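Local coordinates for allophycocyanin beta-18 subunit apoprotein (Chroococcidiopsis thermalis PCC 7203, PDB 6HRK) that binds biliverdin IX alpha and fluoresces in the far red, as an artificial biliprotein derived from a light-harvesting allophycocyanin subunit, at residues E20-K23 and T24-Q28; I67-G71 and A72-D76. The protein carries 18 engineered substitutions. All blocks are in the same frame, centred on the assembly; numbering follows the deposited sequence.

Contact 1: E20-K23 and T24-Q28. Engineered in segment 20-23: Val21 (natural residue Ile). Engineered in segment 24-28: Gln28 (natural residue Leu).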
loop_
_atom_site.group_PDB
_atom_site.type_symbol
_atom_site.label_atom_id
_atom_site.label_comp_id
_atom_site.label_asym_id
_atom_site.label_seq_id
_atom_site.Cartn_x
_atom_site.Cartn_y
_atom_site.Cartn_z
ATOM N N GLU A 20 -3.248 10.757 -5.338
ATOM C CA GLU A 20 -3.111 10.257 -6.711
ATOM C C GLU A 20 -2.529 8.848 -6.771
ATOM O O GLU A 20 -3.001 8.028 -7.555
ATOM C CB GLU A 20 -2.242 11.189 -7.554
ATOM C CG GLU A 20 -2.382 10.975 -9.061
ATOM C CD GLU A 20 -1.050 10.915 -9.792
ATOM O OE1 GLU A 20 -0.163 11.750 -9.517
ATOM O OE2 GLU A 20 -0.892 10.027 -10.656
ATOM N N VAL A 21 -1.501 8.580 -5.964
ATOM C CA VAL A 21 -0.883 7.242 -5.888
ATOM C C VAL A 21 -1.920 6.166 -5.543
ATOM O O VAL A 21 -1.892 5.079 -6.123
ATOM C CB VAL A 21 0.303 7.207 -4.878
ATOM C CG1 VAL A 21 0.721 5.780 -4.525
ATOM C CG2 VAL A 21 1.497 7.975 -5.433
ATOM N N VAL A 22 -2.822 6.477 -4.610
ATOM C CA VAL A 22 -3.913 5.569 -4.239
ATOM C C VAL A 22 -4.859 5.416 -5.430
ATOM O O VAL A 22 -5.004 4.316 -5.959
ATOM C CB VAL A 22 -4.682 6.054 -2.979
ATOM C CG1 VAL A 22 -5.926 5.207 -2.723
ATOM C CG2 VAL A 22 -3.776 6.026 -1.751
ATOM N N LYS A 23 -5.458 6.524 -5.864
ATOM C CA LYS A 23 -6.411 6.530 -6.995
ATOM C C LYS A 23 -5.873 5.855 -8.264
ATOM O O LYS A 23 -6.625 5.182 -8.973
ATOM C CB LYS A 23 -6.888 7.962 -7.313
ATOM C CG LYS A 23 -8.186 8.376 -6.618
ATOM C CD LYS A 23 -8.119 8.287 -5.099
ATOM C CE LYS A 23 -9.455 8.634 -4.455
ATOM N NZ LYS A 23 -10.524 7.628 -4.731
ATOM N N THR A 24 -4.583 6.036 -8.539
ATOM C CA THR A 24 -3.907 5.364 -9.653
ATOM C C THR A 24 -3.754 3.860 -9.392
ATOM O O THR A 24 -3.943 3.049 -10.303
ATOM C CB THR A 24 -2.511 5.977 -9.916
ATOM O OG1 THR A 24 -2.626 7.397 -10.064
ATOM C CG2 THR A 24 -1.872 5.388 -11.176
ATOM N N ALA A 25 -3.401 3.501 -8.156
ATOM C CA ALA A 25 -3.245 2.096 -7.757
ATOM C C ALA A 25 -4.561 1.313 -7.751
ATOM O O ALA A 25 -4.581 0.154 -8.170
ATOM C CB ALA A 25 -2.577 1.998 -6.391
ATOM N N VAL A 26 -5.648 1.938 -7.289
ATOM C CA VAL A 26 -6.947 1.243 -7.188
ATOM C C VAL A 26 -7.534 1.038 -8.588
ATOM O O VAL A 26 -8.181 0.023 -8.847
ATOM C CB VAL A 26 -8.031 1.959 -6.317
ATOM C CG1 VAL A 26 -8.946 0.922 -5.676
ATOM C CG2 VAL A 26 -7.452 2.853 -5.226
ATOM N N SER A 27 -7.308 2.009 -9.474
ATOM C CA SER A 27 -7.754 1.927 -10.867
ATOM C C SER A 27 -7.163 0.710 -11.589
ATOM O O SER A 27 -7.896 -0.040 -12.240
ATOM C CB SER A 27 -7.394 3.214 -11.619
ATOM O OG SER A 27 -7.906 3.203 -12.940
ATOM N N GLN A 28 -5.849 0.514 -11.461
ATOM C CA GLN A 28 -5.179 -0.643 -12.080
ATOM C C GLN A 28 -5.483 -1.952 -11.338
ATOM O O GLN A 28 -5.456 -3.020 -11.946
ATOM C CB GLN A 28 -3.660 -0.433 -12.193
ATOM C CG GLN A 28 -3.049 -1.174 -13.376
ATOM C CD GLN A 28 -1.534 -1.199 -13.358
ATOM O OE1 GLN A 28 -0.925 -2.104 -12.786
ATOM N NE2 GLN A 28 -0.916 -0.220 -14.007
#
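Thr24 turns its hydroxyl back onto the carbonyl oxygen of Glu20, one helical turn earlier, OG1 lying 2.6 Å from Glu20 O. The same oxygen receives the backbone amide, Thr24 N to Glu20 O being 2.7 Å, and is gripped by two donors of one residue: the amide close to the C=O direction, the hydroxyl from above the carbonyl plane, 44° out of it. Chi1 of -52° places OG1 beside the backbone N, where it can share the carbonyl that the amide uses. The bent Glu20 side chain brings its carboxylate near too, OE2 lying 3.2 Å from Thr24 OG1. With a valine here the hydroxyl is gone, and Glu20 O would probably be held less firmly, while the Glu20 carboxylate loses its polar neighbour.

The i+4 to i backbone bonds Ala25 N to Val21 O, Val26 N to Val22 O and Ser27 N to Lys23 O continue the alpha-helical pattern. On the buried face Val22 and Val26 lie side by side, Val22 CG1 3.8 Å from Val26 CG2, branched apolar groups suited to a helix interface. There Val26 packs on Val53 and Met56 of helix 46-69, while Ala25 and the engineered Val21 touch Met104 of helix 94-115.

Contact 2: I67-G71 and A72-D76. Engineered in segment 67-71: Gly71 (natural residue Asp).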
loop_
_atom_site.group_PDB
_atom_site.type_symbol
_atom_site.label_atom_id
_atom_site.label_comp_id
_atom_site.label_asym_id
_atom_site.label_seq_id
_atom_site.Cartn_x
_atom_site.Cartn_y
_atom_site.Cartn_z
ATOM N N ILE A 67 9.811 4.206 6.065
ATOM C CA ILE A 67 11.002 4.674 5.335
ATOM C C ILE A 67 11.682 5.836 6.070
ATOM O O ILE A 67 12.907 5.872 6.153
ATOM C CB ILE A 67 10.667 5.081 3.875
ATOM C CG1 ILE A 67 10.205 3.859 3.067
ATOM C CG2 ILE A 67 11.873 5.714 3.180
ATOM C CD1 ILE A 67 9.327 4.202 1.879
ATOM N N VAL A 68 10.892 6.775 6.591
ATOM C CA VAL A 68 11.422 7.903 7.375
ATOM C C VAL A 68 12.031 7.433 8.698
ATOM O O VAL A 68 13.087 7.923 9.101
ATOM C CB VAL A 68 10.337 8.982 7.634
ATOM C CG1 VAL A 68 10.795 10.021 8.658
ATOM C CG2 VAL A 68 9.969 9.672 6.330
ATOM N N ALA A 69 11.370 6.484 9.358
ATOM C CA ALA A 69 11.818 5.979 10.659
ATOM C C ALA A 69 13.113 5.154 10.608
ATOM O O ALA A 69 13.760 4.976 11.639
ATOM C CB ALA A 69 10.711 5.171 11.318
ATOM N N GLY A 70 13.474 4.647 9.425
ATOM C CA GLY A 70 14.692 3.855 9.235
ATOM C C GLY A 70 14.455 2.442 8.720
ATOM O O GLY A 70 15.400 1.781 8.280
ATOM N N GLY A 71 13.210 1.972 8.777
ATOM C CA GLY A 71 12.865 0.631 8.303
ATOM C C GLY A 71 11.517 0.147 8.796
ATOM O O GLY A 71 10.836 0.838 9.557
ATOM N N ALA A 72 11.157 -1.066 8.380
ATOM C CA ALA A 72 9.853 -1.664 8.680
ATOM C C ALA A 72 9.752 -2.266 10.087
ATOM O O ALA A 72 8.665 -2.683 10.494
ATOM C CB ALA A 72 9.518 -2.721 7.640
ATOM N N SER A 73 10.871 -2.321 10.814
ATOM C CA SER A 73 10.901 -2.745 12.226
ATOM C C SER A 73 9.916 -1.977 13.110
ATOM O O SER A 73 9.314 -2.550 14.020
ATOM C CB SER A 73 12.313 -2.583 12.798
ATOM O OG SER A 73 13.292 -3.089 11.900
ATOM N N VAL A 74 9.764 -0.683 12.832
ATOM C CA VAL A 74 8.811 0.180 13.550
ATOM C C VAL A 74 7.356 -0.306 13.497
ATOM O O VAL A 74 6.607 -0.115 14.460
ATOM C CB VAL A 74 8.876 1.654 13.066
ATOM C CG1 VAL A 74 10.261 2.241 13.324
ATOM C CG2 VAL A 74 8.459 1.797 11.599
ATOM N N LEU A 75 6.969 -0.937 12.387
ATOM C CA LEU A 75 5.614 -1.474 12.219
ATOM C C LEU A 75 5.405 -2.714 13.089
ATOM O O LEU A 75 6.254 -3.604 13.122
ATOM C CB LEU A 75 5.348 -1.824 10.749
ATOM C CG LEU A 75 5.442 -0.673 9.738
ATOM C CD1 LEU A 75 5.587 -1.207 8.322
ATOM C CD2 LEU A 75 4.239 0.251 9.845
ATOM N N ASP A 76 4.271 -2.764 13.785
ATOM C CA ASP A 76 3.957 -3.857 14.703
ATOM C C ASP A 76 3.455 -5.066 13.910
ATOM O O ASP A 76 2.436 -4.978 13.219
ATOM C CB ASP A 76 2.900 -3.401 15.721
ATOM C CG ASP A 76 2.751 -4.356 16.900
ATOM O OD1 ASP A 76 3.743 -5.003 17.299
ATOM O OD2 ASP A 76 1.631 -4.443 17.445
#
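Ala69 and Val74 meet in a small apolar contact at the surface, where helix 46-69 ends and the chain turns into the loop leading to helix 77-90 of this globin-like, all-helical phycobilisome fold. The motif is a helix C-terminal end followed by a tight turn. Gly70 breaks the helix with a positive phi of 120°, an angle at which a beta carbon would collide with the carbonyl oxygen of Ala69, so glycine suits the place on backbone grounds. Gly71, an engineered replacement of aspartate, continues in an extended conformation and carries the chain away from the helix axis.

The loop then curls back on itself. Residues 72-75 form a beta turn with helical angles at its two central residues, closed by the backbone bond from Leu75 N to Ala72 O at 3.1 Å, and Asp76 follows at the N-cap position of helix 77-90. Beneath the turn, the small side chain of Ala72 fits against Tyr129 of helix 125-134, and its amide is hydrogen-bonded to Glu125. Leu75 reaches inward to Met62, Ala66 and Ile130, joining the loop to two helices.

The curl brings Val74 back over the helix end. Its chi1 of -62° puts CG1 beside the backbone N, and this is the branch nearer to Ala69, with CG1 3.6 Å from Ala69 CB. The other methyl, CG2, sits beside the preceding carbonyl, 3.3 Å from Gly71 O.

Overall arrangement
Contacts 1 and 2 lie on opposite sides of the chain's centre, their own centres 24 Å apart and their nearest atoms about 11 Å apart, without touching. They follow in series along the chain, contact 1 within helix 18-32 and contact 2 at the end of the next helix, 46-69. That second helix links them physically: helix 18-32 packs on it through contact 1, and contact 2 lies where it ends and the chain turns. Their relation to the chromophore differs. The side chain of Val26 is about 6 Å from the bound biliverdin, near but not among the residues of its pocket, while that of Val74 is about 13 Å away, in a peripheral connection between helices.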